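Local coordinates for putative 3-hydroxybutyryl-CoA dehydratase (Rhodopseudomonas palustris, PDB 3HIN), which probably acts as a lyase of the enoyl-CoA hydratase/isomerase (crotonase) family, interconverting 3-hydroxyacyl-CoA and enoyl-CoA by loss or gain of water, at residues Gly74-Leu77 with Ser78-Arg81; Leu89-Ser92 with Gln93-Arg97; Met167-Met170 with Met171-Arg175; Lys200-Glu203 with Leu204-Val208. All blocks are in the same frame, centred on the assembly; numbering follows the deposited sequence.

Interaction 1: residues Gly74-Leu77 with Ser78-Arg81; sequences GLDL and SELR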
# COMPACT_ATOMS: atom_id res chain seq x y z
N GLY A 74 17.21 5.86 -19.49
CA GLY A 74 15.86 6.08 -19.04
C GLY A 74 15.03 6.91 -19.99
O GLY A 74 15.22 6.82 -21.20
N LEU A 75 14.10 7.69 -19.43
CA LEU A 75 13.02 8.31 -20.17
C LEU A 75 13.55 9.37 -21.14
O LEU A 75 14.35 10.21 -20.75
CB LEU A 75 11.91 8.88 -19.23
CG LEU A 75 10.62 9.56 -19.81
CD1 LEU A 75 9.90 8.73 -20.89
CD2 LEU A 75 9.55 10.02 -18.73
N ASP A 76 13.11 9.24 -22.40
CA ASP A 76 13.44 10.17 -23.49
C ASP A 76 12.94 11.60 -23.16
O ASP A 76 11.73 11.94 -23.21
CB ASP A 76 12.88 9.68 -24.85
CG ASP A 76 13.49 10.44 -26.06
OD1 ASP A 76 14.06 11.56 -25.85
OD2 ASP A 76 13.43 9.90 -27.22
N LEU A 77 13.93 12.43 -22.87
CA LEU A 77 13.66 13.76 -22.40
C LEU A 77 13.29 14.70 -23.56
O LEU A 77 12.69 15.75 -23.34
CB LEU A 77 14.85 14.25 -21.56
CG LEU A 77 15.06 13.50 -20.21
CD1 LEU A 77 15.99 14.30 -19.28
CD2 LEU A 77 13.73 13.19 -19.46
N SER A 78 13.57 14.28 -24.78
CA SER A 78 13.10 14.98 -25.98
C SER A 78 11.67 14.60 -26.39
O SER A 78 11.12 15.12 -27.34
CB SER A 78 14.04 14.70 -27.18
OG SER A 78 14.07 13.32 -27.56
N GLU A 79 11.08 13.65 -25.69
CA GLU A 79 9.82 13.13 -26.14
C GLU A 79 8.79 13.23 -25.04
O GLU A 79 7.80 12.50 -25.04
CB GLU A 79 10.02 11.69 -26.63
CG GLU A 79 10.57 11.62 -28.08
CD GLU A 79 10.69 10.18 -28.68
OE1 GLU A 79 9.89 9.27 -28.35
OE2 GLU A 79 11.59 10.01 -29.56
N LEU A 80 9.01 14.12 -24.08
CA LEU A 80 8.00 14.40 -23.07
C LEU A 80 6.68 14.79 -23.69
O LEU A 80 6.61 15.65 -24.57
CB LEU A 80 8.40 15.53 -22.14
CG LEU A 80 9.40 15.18 -21.04
CD1 LEU A 80 10.78 15.37 -21.61
CD2 LEU A 80 9.14 16.10 -19.88
N ARG A 81 5.64 14.16 -23.18
CA ARG A 81 4.31 14.47 -23.56
C ARG A 81 3.63 15.02 -22.31
O ARG A 81 3.77 14.46 -21.20
CB ARG A 81 3.64 13.21 -24.02
CG ARG A 81 2.90 13.40 -25.25
CD ARG A 81 1.74 12.44 -25.28
NE ARG A 81 2.19 11.07 -25.47
CZ ARG A 81 2.58 10.55 -26.63
NH1 ARG A 81 2.97 9.27 -26.66
NH2 ARG A 81 2.57 11.28 -27.73
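Asp76 and Glu79 close a tight backbone turn: Glu79 N donates to Asp76 O at 3.1 Å, with Leu77 and Ser78 at the two corners in conformations close to those of a type I beta turn. The donor stands well above the carbonyl plane, 63° out of it. An Asx turn is laid over this one, for Asp76 OD1 also accepts Ser78 N at 3.0 Å, reached on the anti side of the carboxylate. Aspartate suits the place because its carboxylate is just long enough to reach the second N-H ahead, and its CG, anti to the backbone N (chi1 -166°), swings over the turn to do so. Ser78 OG is modelled at a very short 2.5 Å from the same Asp76 OD1, a length to be read with caution; the backbone N-H is the sounder of the two donors. The other carboxylate oxygen, Asp76 OD2, lies only 3.0 Å from Glu79 OE2, with the two carboxylate planes 38° apart. Such closeness of two acids would be costly alone, but Arg33 makes a salt bridge to each and probably offsets it; Lys36 bonds to Ser78 OG near by. The turn lies at the surface, in the long loop that leaves strand 61-66 and leads to helix 85-103; its earlier limb is pinned by backbone hydrogen bonds between Leu40 and both Gly74 and Asp76, Leu40 lying in the loop just before helix 42-51.

Interaction 2: residues Leu89-Ser92 with Gln93-Arg97; sequences LVHS and QTWHR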
# COMPACT_ATOMS: atom_id res chain seq x y z
N LEU A 89 -1.27 8.88 -14.36
CA LEU A 89 -1.60 7.61 -13.71
C LEU A 89 -1.72 6.51 -14.79
O LEU A 89 -1.10 5.43 -14.67
CB LEU A 89 -2.94 7.73 -12.91
CG LEU A 89 -3.62 6.44 -12.39
CD1 LEU A 89 -2.76 5.70 -11.27
CD2 LEU A 89 -5.03 6.69 -11.83
N VAL A 90 -2.53 6.77 -15.82
CA VAL A 90 -2.70 5.80 -16.89
C VAL A 90 -1.34 5.47 -17.52
O VAL A 90 -1.06 4.35 -17.77
CB VAL A 90 -3.73 6.33 -17.97
CG1 VAL A 90 -3.68 5.48 -19.31
CG2 VAL A 90 -5.21 6.39 -17.36
N HIS A 91 -0.51 6.46 -17.76
CA HIS A 91 0.78 6.24 -18.40
C HIS A 91 1.73 5.44 -17.51
O HIS A 91 2.40 4.53 -17.98
CB HIS A 91 1.40 7.57 -18.83
CG HIS A 91 2.69 7.43 -19.55
ND1 HIS A 91 3.91 7.76 -18.98
CD2 HIS A 91 2.97 6.93 -20.78
CE1 HIS A 91 4.88 7.46 -19.83
NE2 HIS A 91 4.34 6.97 -20.93
N SER A 92 1.84 5.78 -16.24
CA SER A 92 2.62 4.94 -15.33
C SER A 92 2.15 3.48 -15.39
O SER A 92 2.98 2.57 -15.50
CB SER A 92 2.50 5.46 -13.86
OG SER A 92 3.26 4.61 -12.98
N GLN A 93 0.83 3.24 -15.29
CA GLN A 93 0.29 1.89 -15.29
C GLN A 93 0.68 1.08 -16.55
O GLN A 93 1.07 -0.10 -16.48
CB GLN A 93 -1.23 2.01 -15.11
CG GLN A 93 -1.52 2.42 -13.64
CD GLN A 93 -1.25 1.27 -12.62
OE1 GLN A 93 -1.99 0.28 -12.58
NE2 GLN A 93 -0.20 1.40 -11.79
N THR A 94 0.54 1.74 -17.69
CA THR A 94 1.07 1.25 -18.94
C THR A 94 2.50 0.71 -18.83
O THR A 94 2.78 -0.40 -19.23
CB THR A 94 0.96 2.38 -19.95
OG1 THR A 94 -0.33 2.28 -20.54
CG2 THR A 94 1.96 2.31 -20.92
N TRP A 95 3.41 1.49 -18.25
CA TRP A 95 4.77 1.02 -18.14
C TRP A 95 4.83 -0.14 -17.17
O TRP A 95 5.58 -1.07 -17.38
CB TRP A 95 5.74 2.15 -17.75
CG TRP A 95 6.10 2.98 -18.99
CD1 TRP A 95 5.28 3.31 -20.03
CD2 TRP A 95 7.38 3.53 -19.31
NE1 TRP A 95 5.96 4.06 -20.97
CE2 TRP A 95 7.25 4.21 -20.55
CE3 TRP A 95 8.62 3.52 -18.68
CZ2 TRP A 95 8.33 4.87 -21.17
CZ3 TRP A 95 9.69 4.19 -19.28
CH2 TRP A 95 9.54 4.85 -20.53
N HIS A 96 4.01 -0.12 -16.10
CA HIS A 96 4.04 -1.23 -15.20
C HIS A 96 3.64 -2.52 -15.93
O HIS A 96 4.19 -3.62 -15.64
CB HIS A 96 3.12 -1.00 -14.02
CG HIS A 96 3.65 0.02 -13.06
ND1 HIS A 96 3.14 0.17 -11.80
CD2 HIS A 96 4.59 1.00 -13.20
CE1 HIS A 96 3.76 1.16 -11.18
NE2 HIS A 96 4.65 1.68 -12.00
N ARG A 97 2.72 -2.42 -16.88
CA ARG A 97 2.29 -3.65 -17.51
C ARG A 97 3.39 -4.24 -18.38
O ARG A 97 3.50 -5.49 -18.50
CB ARG A 97 1.00 -3.47 -18.34
CG ARG A 97 -0.18 -2.97 -17.54
CD ARG A 97 -0.77 -4.04 -16.53
NE ARG A 97 0.05 -4.22 -15.30
CZ ARG A 97 0.04 -3.39 -14.26
NH1 ARG A 97 0.82 -3.64 -13.21
NH2 ARG A 97 -0.72 -2.28 -14.26
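His91 and Trp95, one helical turn apart, lie side by side and point the same way, with ring planes at 53° and the centroids of the imidazole and of the indole's five-membered ring 4.5 Å apart. This is neither a stack nor an edge-to-face pair. His91 CE1 stands 3.7 Å above one indole face, displaced toward its rim. The first torsions make this possible: His91 CG is anti to its own backbone N (chi1 -177°) and leans forward along the helix, while the Trp95 side chain (chi1 -81°) leans back. Gln93 and Arg97 follow the same spacing, Arg97 NH2 giving a weak bond of 3.3 Å to Gln93 OE1 in the guanidinium plane, and Gln93 CG, in the alkyl part of that side chain, touches Leu89 CD1 at 4.2 Å. Beneath them run straight helical bonds, such as Thr94 N to Val90 O at 3.1 Å. Ser92 OG bonds to Gly151 O, which His96 NE2 reaches weakly. The nitrogens His91 NE2 and Trp95 NE1, 3.3 Å apart, do not bond to each other; both bond instead to Asp42 OD1, so one carboxylate oxygen takes two ring N-H groups, which would fix the rotation of both rings and ties this helix to the start of helix 42-51.

Interaction 3: residues Met167-Met170 with Met171-Arg175; sequences MADM and MLTGR
Met170 O is gripped twice: Gly174 N donates to it at 2.8 Å, and a water gives it a second bond at 3.0 Å while donating its other proton to Arg175 O. This is the C-terminal end of helix 164-173, where Gly174 is the first residue to leave helical geometry and does so with positive phi, a conformation glycine adopts without the strain that a beta carbon brings. The water ties the last turn to the chain that leaves it. One residue earlier, Asp169 O accepts Thr173 N at 3.0 Å nearly along its C=O axis. Thr173 OG1, placed between its own backbone N and carbonyl carbon (chi1 66°), folds back to within 2.8 Å of Asp169 O. Asp169 OD1 is also near, and the single hydroxyl proton may go to either oxygen. Threonine suits the place because its short hydroxyl can turn back on the carbonyl one turn earlier.

The other carboxylate oxygen, Asp169 OD2, makes a salt bridge to Arg175 NH1 at 2.8 Å. The nitrogen comes nearly straight on to the C-O bond, and the oxygen lies in the guanidinium plane, although the two flat groups are turned 67° apart. An extended arginine chain spans from beyond the helix end back to the acid. On the flank facing helix 154-162 and Phe149, methionines give long flexible apolar surface: Met167 touches Leu158 and Pro159 of that helix, Met171 meets Phe149, and Met167 CE rests 3.8 Å from Met171 SD.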
# COMPACT_ATOMS: atom_id res chain seq x y z
N MET A 167 18.28 4.01 -1.54
CA MET A 167 17.39 4.56 -2.55
C MET A 167 17.00 6.00 -2.24
O MET A 167 17.05 6.88 -3.11
CB MET A 167 16.17 3.67 -2.80
CG MET A 167 15.27 4.29 -3.97
SD MET A 167 13.98 3.15 -4.48
CE MET A 167 13.35 4.00 -5.90
N ALA A 168 16.61 6.23 -0.98
CA ALA A 168 16.19 7.52 -0.56
C ALA A 168 17.35 8.51 -0.77
O ALA A 168 17.18 9.64 -1.27
CB ALA A 168 15.78 7.45 0.94
N ASP A 169 18.55 8.10 -0.38
CA ASP A 169 19.72 8.97 -0.59
C ASP A 169 19.95 9.26 -2.06
O ASP A 169 20.16 10.42 -2.41
CB ASP A 169 20.95 8.35 0.12
CG ASP A 169 22.25 8.94 -0.33
OD1 ASP A 169 22.38 10.18 -0.40
OD2 ASP A 169 23.19 8.12 -0.54
N MET A 170 19.90 8.25 -2.92
CA MET A 170 20.06 8.43 -4.41
C MET A 170 19.06 9.48 -4.96
O MET A 170 19.45 10.37 -5.72
CB MET A 170 19.78 7.11 -5.18
CG MET A 170 20.85 6.16 -5.20
SD MET A 170 20.37 4.64 -5.86
CE MET A 170 20.96 5.01 -7.55
N MET A 171 17.80 9.37 -4.55
CA MET A 171 16.74 10.30 -4.97
C MET A 171 16.91 11.69 -4.40
O MET A 171 16.73 12.69 -5.13
CB MET A 171 15.35 9.71 -4.66
CG MET A 171 15.17 8.32 -5.23
SD MET A 171 13.44 7.76 -5.11
CE MET A 171 12.89 8.87 -6.43
N LEU A 172 17.29 11.81 -3.12
CA LEU A 172 17.38 13.15 -2.58
C LEU A 172 18.60 13.94 -3.05
O LEU A 172 18.56 15.20 -3.02
CB LEU A 172 17.40 13.11 -1.05
CG LEU A 172 16.09 12.59 -0.42
CD1 LEU A 172 16.40 12.23 1.02
CD2 LEU A 172 15.10 13.72 -0.53
N THR A 173 19.68 13.25 -3.42
CA THR A 173 20.97 13.88 -3.67
C THR A 173 21.52 13.70 -5.06
O THR A 173 22.51 14.37 -5.40
CB THR A 173 22.12 13.39 -2.71
OG1 THR A 173 22.40 12.01 -2.99
CG2 THR A 173 21.72 13.55 -1.24
N GLY A 174 20.95 12.78 -5.82
CA GLY A 174 21.44 12.43 -7.17
C GLY A 174 22.69 11.56 -7.12
O GLY A 174 23.50 11.58 -8.05
N ARG A 175 22.87 10.81 -6.01
CA ARG A 175 24.09 10.04 -5.88
C ARG A 175 24.20 9.02 -7.01
O ARG A 175 23.20 8.39 -7.36
CB ARG A 175 24.12 9.28 -4.60
CG ARG A 175 25.40 8.52 -4.42
CD ARG A 175 25.54 8.23 -2.99
NE ARG A 175 26.81 7.65 -2.58
CZ ARG A 175 26.95 7.22 -1.33
NH1 ARG A 175 25.92 7.41 -0.50
NH2 ARG A 175 28.08 6.66 -0.90
O HOH W 1 20.62 9.18 -8.26

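Interaction 4: residues Lys200-Glu203 with Leu204-Val208; sequences KALE and LGNRV
The last two turns of helix 197-208 carry Leu204 up against Lys200, Leu204 N donating to Lys200 O at 2.9 Å in a nearly straight bond (170°). Their side chains meet only loosely above it, Lys200 CG and Leu204 CD1 standing 4.4 Å apart. Lysine suits such a border: its methylenes lie over Tyr190, Ile192 and Val132, while its ammonium reaches forward to the acid three residues on. Lys200 NZ bonds to Glu203 OE2 at 3.0 Å in a salt bridge, coming from above the carboxylate plane, 63° out of it. Glu203 meets it by taking a first torsion of 76°, with CG between backbone N and carbonyl carbon, a position that also brings Glu203 CG to 3.2 Å from Leu204 N.

In the crotonase fold, helices of this kind cover the central sheet, and here the helix follows edge strand 190-192 and lies against four strands of the six. Leu204 reaches strands 130-134 and 190-192, whereas Leu202 packs on Val26 and Thr28 of strand 26-31. Between these flanks, Ala201 touches Val63 of strand 61-66, its small side chain consistent with a close approach of helix to sheet; Gly205, one turn on, is also buried. Gly205 N bonds to Ala201 O at 2.8 Å, and Asn206 N to Leu202 O at 3.0 Å.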
# COMPACT_ATOMS: atom_id res chain seq x y z
N LYS A 200 28.78 -12.56 -20.74
CA LYS A 200 28.44 -13.23 -19.46
C LYS A 200 26.93 -13.56 -19.41
O LYS A 200 26.52 -14.68 -19.06
CB LYS A 200 28.87 -12.39 -18.24
CG LYS A 200 28.49 -13.08 -16.92
CD LYS A 200 29.34 -14.38 -16.73
CE LYS A 200 29.33 -14.89 -15.28
NZ LYS A 200 30.09 -16.16 -15.11
N ALA A 201 26.11 -12.60 -19.80
CA ALA A 201 24.67 -12.74 -19.65
C ALA A 201 24.25 -13.89 -20.50
O ALA A 201 23.35 -14.65 -20.11
CB ALA A 201 23.92 -11.46 -20.07
N LEU A 202 24.89 -14.02 -21.67
CA LEU A 202 24.54 -15.11 -22.54
C LEU A 202 25.01 -16.46 -22.00
O LEU A 202 24.32 -17.47 -22.13
CB LEU A 202 25.03 -14.85 -23.95
CG LEU A 202 24.48 -15.78 -25.05
CD1 LEU A 202 22.97 -15.70 -25.24
CD2 LEU A 202 25.17 -15.58 -26.46
N GLU A 203 26.17 -16.54 -21.38
CA GLU A 203 26.46 -17.83 -20.75
C GLU A 203 25.51 -18.16 -19.57
O GLU A 203 25.16 -19.32 -19.38
CB GLU A 203 27.93 -17.97 -20.38
CG GLU A 203 28.27 -17.19 -19.16
CD GLU A 203 29.28 -17.89 -18.23
OE1 GLU A 203 30.41 -18.15 -18.72
OE2 GLU A 203 28.92 -18.10 -17.03
N LEU A 204 25.09 -17.16 -18.80
CA LEU A 204 24.06 -17.38 -17.80
C LEU A 204 22.77 -17.85 -18.42
O LEU A 204 22.13 -18.73 -17.90
CB LEU A 204 23.80 -16.16 -16.93
CG LEU A 204 25.01 -15.74 -16.09
CD1 LEU A 204 24.69 -14.49 -15.33
CD2 LEU A 204 25.35 -16.78 -15.09
N GLY A 205 22.38 -17.27 -19.56
CA GLY A 205 21.09 -17.70 -20.19
C GLY A 205 21.20 -19.17 -20.65
O GLY A 205 20.28 -19.97 -20.45
N ASN A 206 22.33 -19.55 -21.24
CA ASN A 206 22.53 -20.98 -21.58
C ASN A 206 22.46 -21.91 -20.37
O ASN A 206 21.96 -23.07 -20.49
CB ASN A 206 23.86 -21.24 -22.37
CG ASN A 206 23.83 -20.63 -23.75
OD1 ASN A 206 24.76 -19.90 -24.14
ND2 ASN A 206 22.73 -20.89 -24.50
N ARG A 207 22.92 -21.41 -19.21
CA ARG A 207 22.91 -22.23 -17.97
C ARG A 207 21.49 -22.41 -17.40
O ARG A 207 21.06 -23.54 -17.18
CB ARG A 207 23.95 -21.72 -16.93
CG ARG A 207 23.79 -22.28 -15.50
CD ARG A 207 24.15 -23.80 -15.48
NE ARG A 207 23.90 -24.36 -14.17
CZ ARG A 207 22.70 -24.65 -13.66
NH1 ARG A 207 21.61 -24.45 -14.37
NH2 ARG A 207 22.57 -25.17 -12.43
N VAL A 208 20.74 -21.31 -17.22
CA VAL A 208 19.35 -21.40 -16.74
C VAL A 208 18.53 -22.22 -17.72
O VAL A 208 17.56 -22.90 -17.34
CB VAL A 208 18.67 -20.00 -16.45
CG1 VAL A 208 19.43 -19.24 -15.40
CG2 VAL A 208 18.57 -19.15 -17.77

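Interactions 1 and 2 are surface contacts and near neighbours: Leu75 CD1 of the first touches Trp95 CH2 of the second at 3.9 Å, and Asp42 takes Arg81 from one and His91 and Trp95 from the other. Interactions 2, 3 and 4 each belong to a different helix, the third running past its end; 3 and 4 are partly buried, their centres about 32 Å apart, and interaction 4 lies across the chain's centre from 1, 2 and 3. Chemistry follows place. The loop turn of interaction 1 relies on a carboxylate, while the mid-helix contact at 89-97 directs two ring nitrogens to a shared acid. Residues 167-175 close a helix end with glycine, water and a salt bridge; residues 200-208 lay aliphatic groups on the sheet.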